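PDB 4RF6: arginine kinase, which catalyses the reversible transfer of a phosphoryl group from ATP to L-arginine, giving phosphoarginine and ADP, with two phosphagen kinase units fused in one chain. Local coordinates for residues T496-E508 with A556-G568. Residues are numbered along the deposited sequence; the frame is centred on the assembly and turned at random.
Sequences TPGLTRNERLDIE and AAGVNKLWPEGRG
Arg504 and Arg567 lay their guanidinium groups flat on one another, the planes only 10° apart and the centres 4.2 Å apart. The overlap is offset: Arg504 NE sits over the rim of the Arg567 group, with CE3 of Trp563 over the rim of its other face. What holds Arg567 flat is the loop itself. Arg567 NH1 and NH2 both reach Lys561 O end-on, at 2.8 and 3.0 Å, and NH1 also donates to Glu565 O. Lys561 O, in the plane of Arg567, lies over the centre of the Arg504 guanidinium, and its partial negative charge would probably ease the closeness of the two arginines. Arg504 gets there by a bend at chi3 (-62°), and at its edge two waters lie in plane; one accepts from Arg504 NH2 within bonding distance of Thr496 O and Val559 O, the other links NH1 to Arg501 O and Glu565 OE1.

Further out, Arg501 runs extended from CG to NE and crosses Glu565 at about a right angle. In this salt bridge Arg501 NE donates to Glu565 OE1 (2.8 Å) through a bent bond, and Arg501 NH2 to Glu565 OE2 (3.1 Å), both oxygens met on their syn sides although the two planes are turned 48° apart. Leu562 CD1 packs 3.7 Å from Arg501 CB, and Leu505 CD1 lies over one face of the Arg501 guanidinium. At the other end, Thr496 CG2 meets Val559 CG1 at 3.5 Å, while Lys561 NZ curls back to Gly558 O.

Within the second phosphagen kinase C-terminal domain, the contact joins helix 501-516, N-capped by Thr500 in a capping box with Glu503, to the loop from helix 552-557 into strand 568-572 of the antiparallel sheet. Asn582 donates from ND2 to Gly566 O and accepts at its backbone O from Arg567 NE; Lys242 of strand 235-242, in the first repeat, touches Arg501, Leu562 and Glu565.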
loop_
_atom_site.group_PDB
_atom_site.type_symbol
_atom_site.label_atom_id
_atom_site.label_comp_id
_atom_site.label_asym_id
_atom_site.label_seq_id
_atom_site.Cartn_x
_atom_site.Cartn_y
_atom_site.Cartn_z
ATOM N N THR A 496 15.682 2.282 5.333
ATOM C CA THR A 496 14.580 1.585 4.664
ATOM C C THR A 496 13.922 0.428 5.451
ATOM O O THR A 496 12.690 0.328 5.475
ATOM C CB THR A 496 14.989 1.134 3.241
ATOM O OG1 THR A 496 15.221 2.299 2.431
ATOM C CG2 THR A 496 13.898 0.321 2.601
ATOM N N PRO A 497 14.724 -0.445 6.098
ATOM C CA PRO A 497 14.068 -1.571 6.783
ATOM C C PRO A 497 13.248 -1.151 7.996
ATOM O O PRO A 497 12.385 -1.921 8.430
ATOM C CB PRO A 497 15.247 -2.430 7.248
ATOM C CG PRO A 497 16.378 -2.066 6.327
ATOM C CD PRO A 497 16.191 -0.600 6.086
ATOM N N GLY A 498 13.514 0.031 8.549
ATOM C CA GLY A 498 12.848 0.448 9.774
ATOM C C GLY A 498 11.806 1.535 9.582
ATOM O O GLY A 498 11.207 2.009 10.551
ATOM N N LEU A 499 11.585 1.929 8.329
ATOM C CA LEU A 499 10.674 3.031 8.011
ATOM C C LEU A 499 9.238 2.775 8.457
ATOM O O LEU A 499 8.713 1.667 8.299
ATOM C CB LEU A 499 10.673 3.317 6.503
ATOM C CG LEU A 499 11.870 4.010 5.864
ATOM C CD1 LEU A 499 11.647 4.169 4.359
ATOM C CD2 LEU A 499 12.114 5.363 6.504
ATOM N N THR A 500 8.604 3.810 9.011
ATOM C CA THR A 500 7.168 3.785 9.270
ATOM C C THR A 500 6.453 4.278 8.020
ATOM O O THR A 500 7.088 4.818 7.108
ATOM C CB THR A 500 6.765 4.684 10.450
ATOM O OG1 THR A 500 7.020 6.055 10.117
ATOM C CG2 THR A 500 7.529 4.310 11.715
ATOM N N ARG A 501 5.138 4.098 7.967
ATOM C CA ARG A 501 4.376 4.528 6.801
ATOM C C ARG A 501 4.570 6.010 6.510
ATOM O O ARG A 501 4.848 6.395 5.368
ATOM C CB ARG A 501 2.885 4.247 6.983
ATOM C CG ARG A 501 2.019 4.891 5.910
ATOM C CD ARG A 501 0.615 4.303 5.892
ATOM N NE ARG A 501 -0.105 4.729 4.698
ATOM C CZ ARG A 501 -0.939 5.763 4.652
ATOM N NH1 ARG A 501 -1.191 6.476 5.744
ATOM N NH2 ARG A 501 -1.527 6.079 3.511
ATOM N N ASN A 502 4.419 6.839 7.540
ATOM C CA ASN A 502 4.492 8.289 7.362
ATOM C C ASN A 502 5.883 8.787 6.980
ATOM O O ASN A 502 6.013 9.713 6.180
ATOM C CB ASN A 502 3.974 9.014 8.610
ATOM C CG ASN A 502 2.479 8.839 8.806
ATOM O OD1 ASN A 502 1.740 8.624 7.846
ATOM N ND2 ASN A 502 2.028 8.931 10.054
ATOM N N GLU A 503 6.923 8.181 7.548
ATOM C CA GLU A 503 8.293 8.502 7.137
ATOM C C GLU A 503 8.505 8.284 5.638
ATOM O O GLU A 503 9.034 9.152 4.938
ATOM C CB GLU A 503 9.306 7.652 7.902
ATOM C CG GLU A 503 9.507 8.005 9.365
ATOM C CD GLU A 503 10.551 7.108 10.017
ATOM O OE1 GLU A 503 11.664 7.594 10.300
ATOM O OE2 GLU A 503 10.255 5.912 10.227
ATOM N N ARG A 504 8.104 7.116 5.145
ATOM C CA ARG A 504 8.308 6.787 3.731
ATOM C C ARG A 504 7.582 7.781 2.826
ATOM O O ARG A 504 8.121 8.211 1.800
ATOM C CB ARG A 504 7.845 5.356 3.422
ATOM C CG ARG A 504 8.089 4.949 1.972
ATOM C CD ARG A 504 7.548 3.551 1.681
ATOM N NE ARG A 504 8.220 2.537 2.489
ATOM C CZ ARG A 504 7.685 1.954 3.553
ATOM N NH1 ARG A 504 6.460 2.279 3.941
ATOM N NH2 ARG A 504 8.373 1.043 4.231
ATOM N N LEU A 505 6.360 8.139 3.212
ATOM C CA LEU A 505 5.576 9.126 2.479
ATOM C C LEU A 505 6.221 10.511 2.553
ATOM O O LEU A 505 6.200 11.256 1.577
ATOM C CB LEU A 505 4.140 9.192 3.013
ATOM C CG LEU A 505 3.209 8.017 2.726
ATOM C CD1 LEU A 505 1.943 8.123 3.561
ATOM C CD2 LEU A 505 2.851 7.960 1.250
ATOM N N ASP A 506 6.775 10.861 3.713
ATOM C CA ASP A 506 7.454 12.151 3.867
ATOM C C ASP A 506 8.690 12.213 2.981
ATOM O O ASP A 506 8.959 13.226 2.344
ATOM C CB ASP A 506 7.863 12.403 5.321
ATOM C CG ASP A 506 6.689 12.778 6.207
ATOM O OD1 ASP A 506 5.602 13.079 5.665
ATOM O OD2 ASP A 506 6.858 12.779 7.447
ATOM N N ILE A 507 9.442 11.119 2.957
ATOM C CA ILE A 507 10.630 11.016 2.115
ATOM C C ILE A 507 10.278 11.182 0.638
ATOM O O ILE A 507 10.909 11.973 -0.062
ATOM C CB ILE A 507 11.360 9.678 2.353
ATOM C CG1 ILE A 507 12.041 9.685 3.722
ATOM C CG2 ILE A 507 12.372 9.409 1.251
ATOM C CD1 ILE A 507 12.399 8.304 4.257
ATOM N N GLU A 508 9.272 10.451 0.165
ATOM C CA GLU A 508 8.864 10.566 -1.234
ATOM C C GLU A 508 8.502 12.015 -1.562
ATOM O O GLU A 508 8.932 12.561 -2.579
ATOM C CB GLU A 508 7.679 9.650 -1.559
ATOM C CG GLU A 508 7.336 9.649 -3.047
ATOM C CD GLU A 508 5.930 9.163 -3.358
ATOM O OE1 GLU A 508 5.656 8.908 -4.549
ATOM O OE2 GLU A 508 5.104 9.051 -2.425
ATOM N N ALA A 556 12.286 -10.177 3.760
ATOM C CA ALA A 556 12.505 -10.614 5.140
ATOM C C ALA A 556 13.159 -9.520 5.990
ATOM O O ALA A 556 13.091 -9.547 7.217
ATOM C CB ALA A 556 13.328 -11.890 5.170
ATOM N N ALA A 557 13.802 -8.564 5.328
ATOM C CA ALA A 557 14.463 -7.464 6.020
ATOM C C ALA A 557 13.461 -6.384 6.413
ATOM O O ALA A 557 13.781 -5.486 7.190
ATOM C CB ALA A 557 15.555 -6.871 5.141
ATOM N N GLY A 558 12.257 -6.454 5.852
ATOM C CA GLY A 558 11.227 -5.471 6.152
ATOM C C GLY A 558 11.201 -4.323 5.160
ATOM O O GLY A 558 10.521 -3.313 5.372
ATOM N N VAL A 559 11.946 -4.483 4.072
ATOM C CA VAL A 559 12.107 -3.435 3.062
ATOM C C VAL A 559 10.866 -3.248 2.171
ATOM O O VAL A 559 10.598 -2.142 1.685
ATOM C CB VAL A 559 13.377 -3.708 2.216
ATOM C CG1 VAL A 559 13.456 -2.793 1.004
ATOM C CG2 VAL A 559 14.624 -3.544 3.078
ATOM N N ASN A 560 10.094 -4.315 1.972
ATOM C CA ASN A 560 8.979 -4.273 1.019
ATOM C C ASN A 560 7.649 -3.759 1.577
ATOM O O ASN A 560 6.628 -3.834 0.892
ATOM C CB ASN A 560 8.742 -5.656 0.406
ATOM C CG ASN A 560 9.750 -6.008 -0.664
ATOM O OD1 ASN A 560 10.347 -5.130 -1.292
ATOM N ND2 ASN A 560 9.926 -7.309 -0.901
ATOM N N LYS A 561 7.657 -3.255 2.808
ATOM C CA LYS A 561 6.416 -2.902 3.508
ATOM C C LYS A 561 5.555 -1.918 2.723
ATOM O O LYS A 561 6.061 -0.929 2.185
ATOM C CB LYS A 561 6.703 -2.328 4.903
ATOM C CG LYS A 561 7.390 -3.284 5.878
ATOM C CD LYS A 561 7.306 -2.753 7.312
ATOM C CE LYS A 561 8.312 -3.429 8.243
ATOM N NZ LYS A 561 9.667 -2.818 8.118
ATOM N N LEU A 562 4.255 -2.217 2.652
ATOM C CA LEU A 562 3.266 -1.345 2.016
ATOM C C LEU A 562 3.513 -1.100 0.523
ATOM O O LEU A 562 3.093 -0.073 -0.016
ATOM C CB LEU A 562 3.172 -0.008 2.759
ATOM C CG LEU A 562 2.904 -0.067 4.263
ATOM C CD1 LEU A 562 2.618 1.336 4.793
ATOM C CD2 LEU A 562 1.755 -1.025 4.612
ATOM N N TRP A 563 4.180 -2.043 -0.140
ATOM C CA TRP A 563 4.454 -1.923 -1.572
ATOM C C TRP A 563 3.184 -1.637 -2.362
ATOM O O TRP A 563 2.155 -2.277 -2.135
ATOM C CB TRP A 563 5.093 -3.202 -2.109
ATOM C CG TRP A 563 5.642 -3.015 -3.476
ATOM C CD1 TRP A 563 5.015 -3.276 -4.666
ATOM C CD2 TRP A 563 6.927 -2.491 -3.805
ATOM N NE1 TRP A 563 5.844 -2.951 -5.715
ATOM C CE2 TRP A 563 7.026 -2.465 -5.210
ATOM C CE3 TRP A 563 8.012 -2.045 -3.045
ATOM C CZ2 TRP A 563 8.167 -2.012 -5.871
ATOM C CZ3 TRP A 563 9.141 -1.596 -3.699
ATOM C CH2 TRP A 563 9.212 -1.585 -5.096
ATOM N N PRO A 564 3.246 -0.685 -3.308
ATOM C CA PRO A 564 4.367 0.162 -3.731
ATOM C C PRO A 564 4.258 1.597 -3.227
ATOM O O PRO A 564 4.806 2.504 -3.858
ATOM C CB PRO A 564 4.201 0.176 -5.247
ATOM C CG PRO A 564 2.685 0.190 -5.417
ATOM C CD PRO A 564 2.113 -0.591 -4.249
ATOM N N GLU A 565 3.554 1.804 -2.120
ATOM C CA GLU A 565 3.329 3.150 -1.605
ATOM C C GLU A 565 4.638 3.865 -1.314
ATOM O O GLU A 565 5.526 3.306 -0.671
ATOM C CB GLU A 565 2.470 3.103 -0.341
ATOM C CG GLU A 565 2.222 4.459 0.306
ATOM C CD GLU A 565 1.224 4.389 1.452
ATOM O OE1 GLU A 565 1.638 4.089 2.590
ATOM O OE2 GLU A 565 0.026 4.636 1.206
ATOM N N GLY A 566 4.767 5.095 -1.808
ATOM C CA GLY A 566 5.941 5.903 -1.510
ATOM C C GLY A 566 7.096 5.668 -2.471
ATOM O O GLY A 566 8.136 6.328 -2.373
ATOM N N ARG A 567 6.911 4.728 -3.396
ATOM C CA ARG A 567 7.962 4.355 -4.340
ATOM C C ARG A 567 7.754 5.055 -5.677
ATOM O O ARG A 567 6.618 5.201 -6.142
ATOM C CB ARG A 567 7.972 2.843 -4.572
ATOM C CG ARG A 567 8.704 2.020 -3.514
ATOM C CD ARG A 567 7.919 1.904 -2.222
ATOM N NE ARG A 567 8.553 0.982 -1.279
ATOM C CZ ARG A 567 7.909 0.365 -0.294
ATOM N NH1 ARG A 567 6.614 0.577 -0.112
ATOM N NH2 ARG A 567 8.557 -0.464 0.513
ATOM N N GLY A 568 8.844 5.478 -6.307
ATOM C CA GLY A 568 8.734 6.136 -7.594
ATOM C C GLY A 568 10.029 6.262 -8.375
ATOM O O GLY A 568 11.111 5.914 -7.891
HETATM O O HOH W 1 10.782 0.127 3.514
HETATM O O HOH W 2 9.743 -0.225 6.537
HETATM O O HOH W 3 8.838 -0.373 9.749
HETATM O O HOH W 4 4.376 4.311 3.184
HETATM O O HOH W 5 3.078 7.145 -3.116
#